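Local coordinates for protein omega transaminase (Pseudomonas sp., PDB 5LHA) that probably transfers amino groups between amines or omega-amino acids and keto acids or aldehydes, using a pyridoxal phosphate cofactor held here in its aminated form, at residues Arg251-Cys254 with Asp255-Gly258; Gln319-Ser322 with His323-Met326; Asn170-Tyr173 with His174-His177. One frame throughout, in Å; residues are numbered along the deposited sequence.

Interaction 1 (Arg251-Cys254 with Asp255-Gly258); sequences REVC and DRHG
R251 starts with CG opposite its backbone N (chi1 180°), then bends at CG and CD so that the guanidinium returns along the helix to D255, whose carboxylate group is anti to its own carbonyl carbon. The guanidinium and carboxylate planes are nearly parallel, 7° apart, though the carboxylate oxygen OD1 approaches the guanidinium obliquely. The salt bridge runs from R251 NH2 to D255 OD1 at 3.1 Å. R251 NE lies 3.4 Å from D255 OD1. Beneath it, D255 N donates to R251 O, the i to i+4 bond of helix 246-256, and R256 N does the same to E252 O at 3.1 Å. At the next carbonyl a side chain supplies the donor: H257 ND1 donates to V253 O at 3.0 Å, the oxygen lying near the ring plane at its edge. H257 N closes on C254 O at 3.2 Å, arriving from above the carbonyl plane. G258, with positive phi, is the C-prime residue of a Schellman motif that ends the helix, its N bonding weakly to D255 O. The R256 guanidinium passes one face over V253 CA, with R256 NH2 3.7 Å from V253 CG2, and its NH1 is paired with E214. V253 itself packs on I210, L213 and I217 of helix 202-220. R251 is shared, since D287 and the carbonyl of A285 also hold its guanidinium. With two carboxylates beside it, R251 very likely stays charged, while the H257 bond implies a proton on ND1 and gives V253 O, in the last turn of the helix, a side-chain donor.

Interaction 2 (Gln319-Ser322 with His323-Met326); sequences QGFS and HMIM
A short 3-10 turn leading into the interface strand 324-325 brings the F321 ring against M324. M324 CG stands over the centre of the ring, 3.7 Å from its centroid and 12° off the normal, a CH-pi contact. The bend at chi2 (-63°) then carries SD farther out above that face, 5.2 Å from the F321 centroid, as a distant Met-aromatic contact. M326 CG adds a looser apolar touch at F321 CZ, 4.1 Å away. The backbone closes the turn through M324 N, which donates to F321 O at 2.8 Å from above the carbonyl plane. Just before it, Q319 O accepts twice from one face: S322 OG donates at 2.6 Å and S322 N at 3.0 Å. OG reaches it because chi1 of 70° sets the hydroxyl between the backbone N and the carbonyl carbon. H323 ND1 is hydrogen-bonded to G318 O. Y175 of the second subunit meets the F321 ring edge-to-face, and N176 of that subunit donates to F321 O. The arrangement is that of a 3-10 turn delivering the chain into a short strand, which here pairs antiparallel with a strand of the second subunit.

Interaction 3 (Asn170-Tyr173 with His174-His177); sequences NGVY and HYNH
The carbonyl oxygen of G171 sits over the centre of one face of the Y175 ring, 3.2 Å above its plane, and V172 CA approaches the same ring obliquely, 3.6 Å from Y175 CE2. Two imidazoles instead meet backbone oxygens at their edges, in plane: H174 CD2 lies 3.3 Å from N170 O, and H177 CD2 lies 3.7 Å from Y173 O. On the Y173 ring, V172 CG2 rests over one face toward the rim and N170 CB lies at the edge. G171 O also accepts H174 N at 2.7 Å from above its carbonyl plane, and Y175 N more weakly at 3.2 Å. Chi1 of -60° holds the Y175 ring beside its own backbone N, bringing it back under G171, where a side chain would clash with OH. An alanine at Y175 is likely to strip the cover from G171 O and leave A218 O of the third subunit without its hydroxyl partner. H174 NE2 is bonded to G168 O. The segment lies in the long loop between helix 162-166 and strand 184-187, with the side chain of Y173 about 7 Å from a bound PMP, and H177 reaches across to K133 O, in helix 124-141 of the second subunit.

How the interactions relate
Along the chain, interaction 3 comes first, then interaction 1, then interaction 2, all within the class-III aminotransferase family region. Within one chain none touches another: the centres of interactions 1 and 2 lie about 26 Å apart, those of interactions 1 and 3 about 30 Å, and those of interactions 2 and 3 about 34 Å. Interaction 1 ends the helix of the unit strand 225-230, helix 246-256, strand 260-264, in the seven-stranded mixed sheet of the fold type I domain. The other two lie at subunit interfaces, 319-326 as a 3-10 turn and short strand, 170-177 as loop. There 170-177 of one chain packs on 319-326 of the other. Interaction 1 thus belongs to the domain itself, interactions 2 and 3 to the interface with the second subunit, 3 also reaching a third.

Interaction 1 (Arg251-Cys254 with Asp255-Gly258)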
# COMPACT_ATOMS: atom_id res chain seq x y z
N ARG A 251 5.80 13.03 24.91
CA ARG A 251 4.46 13.50 25.23
C ARG A 251 4.22 14.92 24.74
O ARG A 251 3.15 15.23 24.19
CB ARG A 251 4.25 13.41 26.75
CG ARG A 251 2.88 13.86 27.30
CD ARG A 251 1.75 12.91 26.97
NE ARG A 251 1.12 13.19 25.68
CZ ARG A 251 0.12 12.47 25.18
NH1 ARG A 251 -0.35 11.44 25.86
NH2 ARG A 251 -0.40 12.78 24.01
N GLU A 252 5.19 15.81 24.95
CA GLU A 252 5.00 17.21 24.57
C GLU A 252 4.88 17.35 23.06
O GLU A 252 4.01 18.08 22.56
CB GLU A 252 6.17 18.05 25.07
CG GLU A 252 6.24 18.19 26.57
CD GLU A 252 7.59 18.71 27.02
OE1 GLU A 252 8.46 18.94 26.14
OE2 GLU A 252 7.78 18.86 28.24
N VAL A 253 5.74 16.66 22.31
CA VAL A 253 5.74 16.80 20.85
C VAL A 253 4.44 16.26 20.26
O VAL A 253 3.86 16.87 19.35
CB VAL A 253 6.97 16.11 20.25
CG1 VAL A 253 6.90 16.11 18.74
CG2 VAL A 253 8.24 16.81 20.71
N CYS A 254 3.96 15.13 20.78
CA CYS A 254 2.69 14.58 20.32
C CYS A 254 1.54 15.55 20.59
O CYS A 254 0.60 15.67 19.80
CB CYS A 254 2.42 13.23 20.99
SG CYS A 254 3.46 11.86 20.42
N ASP A 255 1.61 16.26 21.72
CA ASP A 255 0.55 17.21 22.07
C ASP A 255 0.51 18.39 21.11
O ASP A 255 -0.57 18.88 20.77
CB ASP A 255 0.74 17.70 23.51
CG ASP A 255 0.34 16.68 24.54
OD1 ASP A 255 -0.55 15.85 24.26
OD2 ASP A 255 0.90 16.72 25.66
N ARG A 256 1.68 18.85 20.66
CA ARG A 256 1.74 19.93 19.67
C ARG A 256 0.91 19.62 18.44
O ARG A 256 0.44 20.53 17.76
CB ARG A 256 3.20 20.18 19.26
CG ARG A 256 3.63 21.64 19.25
CD ARG A 256 5.15 21.75 19.22
NE ARG A 256 5.72 21.13 20.42
CZ ARG A 256 7.00 20.80 20.57
NH1 ARG A 256 7.86 21.02 19.59
NH2 ARG A 256 7.41 20.24 21.70
N HIS A 257 0.75 18.34 18.11
CA HIS A 257 0.12 17.93 16.86
C HIS A 257 -1.10 17.04 17.08
O HIS A 257 -1.62 16.47 16.11
CB HIS A 257 1.16 17.25 15.97
CG HIS A 257 2.37 18.09 15.76
ND1 HIS A 257 3.50 17.97 16.54
CD2 HIS A 257 2.62 19.10 14.89
CE1 HIS A 257 4.40 18.85 16.14
NE2 HIS A 257 3.89 19.55 15.14
N GLY A 258 -1.54 16.87 18.32
CA GLY A 258 -2.67 16.02 18.65
C GLY A 258 -2.45 14.55 18.40
O GLY A 258 -3.42 13.79 18.46

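Interaction 2 (Gln319-Ser322 with His323-Met326)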
# COMPACT_ATOMS: atom_id res chain seq x y z
N GLN A 319 -20.34 9.93 15.01
CA GLN A 319 -21.55 10.01 14.21
C GLN A 319 -21.69 8.80 13.31
O GLN A 319 -20.70 8.26 12.80
CB GLN A 319 -21.55 11.29 13.37
CG GLN A 319 -22.94 11.84 13.08
CD GLN A 319 -23.40 12.83 14.13
OE1 GLN A 319 -22.72 13.83 14.40
NE2 GLN A 319 -24.54 12.55 14.75
N GLY A 320 -22.93 8.36 13.12
CA GLY A 320 -23.21 7.29 12.17
C GLY A 320 -22.47 6.02 12.49
O GLY A 320 -22.47 5.53 13.63
N PHE A 321 -21.84 5.43 11.47
CA PHE A 321 -21.18 4.16 11.70
C PHE A 321 -19.92 4.29 12.54
O PHE A 321 -19.45 3.28 13.07
CB PHE A 321 -20.85 3.49 10.37
CG PHE A 321 -20.73 2.01 10.47
CD1 PHE A 321 -21.87 1.22 10.43
CD2 PHE A 321 -19.50 1.41 10.62
CE1 PHE A 321 -21.78 -0.14 10.53
CE2 PHE A 321 -19.40 0.03 10.72
CZ PHE A 321 -20.55 -0.74 10.68
N SER A 322 -19.40 5.51 12.73
CA SER A 322 -18.13 5.69 13.42
C SER A 322 -18.20 5.34 14.90
O SER A 322 -17.14 5.23 15.54
CB SER A 322 -17.64 7.13 13.27
OG SER A 322 -18.46 8.04 14.00
N HIS A 323 -19.39 5.16 15.47
CA HIS A 323 -19.52 4.67 16.84
C HIS A 323 -19.71 3.16 16.90
O HIS A 323 -19.92 2.62 18.00
CB HIS A 323 -20.66 5.37 17.59
CG HIS A 323 -22.01 5.17 16.97
ND1 HIS A 323 -22.79 6.22 16.54
CD2 HIS A 323 -22.71 4.05 16.68
CE1 HIS A 323 -23.93 5.76 16.05
NE2 HIS A 323 -23.90 4.44 16.11
N MET A 324 -19.70 2.49 15.75
CA MET A 324 -19.73 1.03 15.68
C MET A 324 -18.32 0.47 15.87
O MET A 324 -17.42 0.75 15.08
CB MET A 324 -20.30 0.58 14.33
CG MET A 324 -21.70 1.06 14.06
SD MET A 324 -22.91 0.41 15.23
CE MET A 324 -23.03 -1.28 14.66
N ILE A 325 -18.14 -0.32 16.92
CA ILE A 325 -16.84 -0.92 17.22
C ILE A 325 -16.90 -2.36 16.71
O ILE A 325 -17.36 -3.27 17.40
CB ILE A 325 -16.50 -0.84 18.71
CG1 ILE A 325 -16.40 0.62 19.14
CG2 ILE A 325 -15.21 -1.60 19.02
CD1 ILE A 325 -16.13 0.79 20.61
N MET A 326 -16.43 -2.57 15.48
CA MET A 326 -16.48 -3.87 14.82
C MET A 326 -15.18 -4.64 14.97
O MET A 326 -14.74 -5.34 14.04
CB MET A 326 -16.84 -3.71 13.34
CG MET A 326 -18.25 -3.18 13.09
SD MET A 326 -19.51 -4.10 14.01
CE MET A 326 -19.95 -2.89 15.25

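Interaction 3 (Asn170-Tyr173 with His174-His177)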
# COMPACT_ATOMS: atom_id res chain seq x y z
N ASN A 170 12.93 -3.83 14.01
CA ASN A 170 13.99 -4.81 13.79
C ASN A 170 13.68 -5.57 12.51
O ASN A 170 12.60 -6.17 12.40
CB ASN A 170 14.12 -5.80 14.95
CG ASN A 170 14.37 -5.12 16.28
OD1 ASN A 170 15.46 -4.62 16.54
ND2 ASN A 170 13.35 -5.12 17.13
N GLY A 171 14.62 -5.56 11.56
CA GLY A 171 14.40 -6.19 10.27
C GLY A 171 14.18 -7.69 10.34
O GLY A 171 13.47 -8.25 9.49
N VAL A 172 14.79 -8.37 11.31
CA VAL A 172 14.73 -9.84 11.35
C VAL A 172 13.29 -10.35 11.33
O VAL A 172 13.02 -11.41 10.76
CB VAL A 172 15.51 -10.39 12.56
CG1 VAL A 172 16.99 -10.07 12.42
CG2 VAL A 172 14.95 -9.86 13.87
N TYR A 173 12.35 -9.58 11.89
CA TYR A 173 10.94 -9.95 11.90
C TYR A 173 10.20 -9.61 10.61
O TYR A 173 9.03 -9.99 10.48
CB TYR A 173 10.21 -9.26 13.05
CG TYR A 173 10.82 -9.52 14.40
CD1 TYR A 173 10.55 -10.69 15.10
CD2 TYR A 173 11.68 -8.60 14.97
CE1 TYR A 173 11.11 -10.93 16.33
CE2 TYR A 173 12.25 -8.83 16.20
CZ TYR A 173 11.97 -10.00 16.87
OH TYR A 173 12.54 -10.22 18.10
N HIS A 174 10.83 -8.85 9.71
CA HIS A 174 10.23 -8.40 8.46
C HIS A 174 10.61 -9.26 7.26
O HIS A 174 9.77 -9.49 6.39
CB HIS A 174 10.67 -6.96 8.14
CG HIS A 174 10.02 -5.90 8.98
ND1 HIS A 174 8.86 -5.25 8.60
CD2 HIS A 174 10.37 -5.36 10.17
CE1 HIS A 174 8.53 -4.36 9.52
NE2 HIS A 174 9.43 -4.41 10.49
N TYR A 175 11.84 -9.77 7.22
CA TYR A 175 12.44 -10.19 5.95
C TYR A 175 11.60 -11.24 5.23
O TYR A 175 11.48 -11.20 4.00
CB TYR A 175 13.85 -10.74 6.18
CG TYR A 175 14.82 -9.77 6.80
CD1 TYR A 175 14.90 -8.45 6.38
CD2 TYR A 175 15.69 -10.20 7.80
CE1 TYR A 175 15.81 -7.58 6.96
CE2 TYR A 175 16.60 -9.33 8.37
CZ TYR A 175 16.66 -8.03 7.95
OH TYR A 175 17.58 -7.19 8.54
N ASN A 176 10.98 -12.16 5.97
CA ASN A 176 10.35 -13.34 5.37
C ASN A 176 8.85 -13.16 5.09
O ASN A 176 8.15 -14.16 4.90
CB ASN A 176 10.55 -14.56 6.27
CG ASN A 176 12.00 -15.05 6.31
OD1 ASN A 176 12.74 -14.88 5.35
ND2 ASN A 176 12.39 -15.69 7.41
N HIS A 177 8.34 -11.93 5.06
CA HIS A 177 6.89 -11.76 4.97
C HIS A 177 6.39 -10.70 3.99
O HIS A 177 5.18 -10.44 3.98
CB HIS A 177 6.32 -11.48 6.37
CG HIS A 177 6.59 -12.57 7.36
ND1 HIS A 177 6.01 -13.82 7.28
CD2 HIS A 177 7.37 -12.60 8.47
CE1 HIS A 177 6.43 -14.57 8.28
NE2 HIS A 177 7.25 -13.85 9.02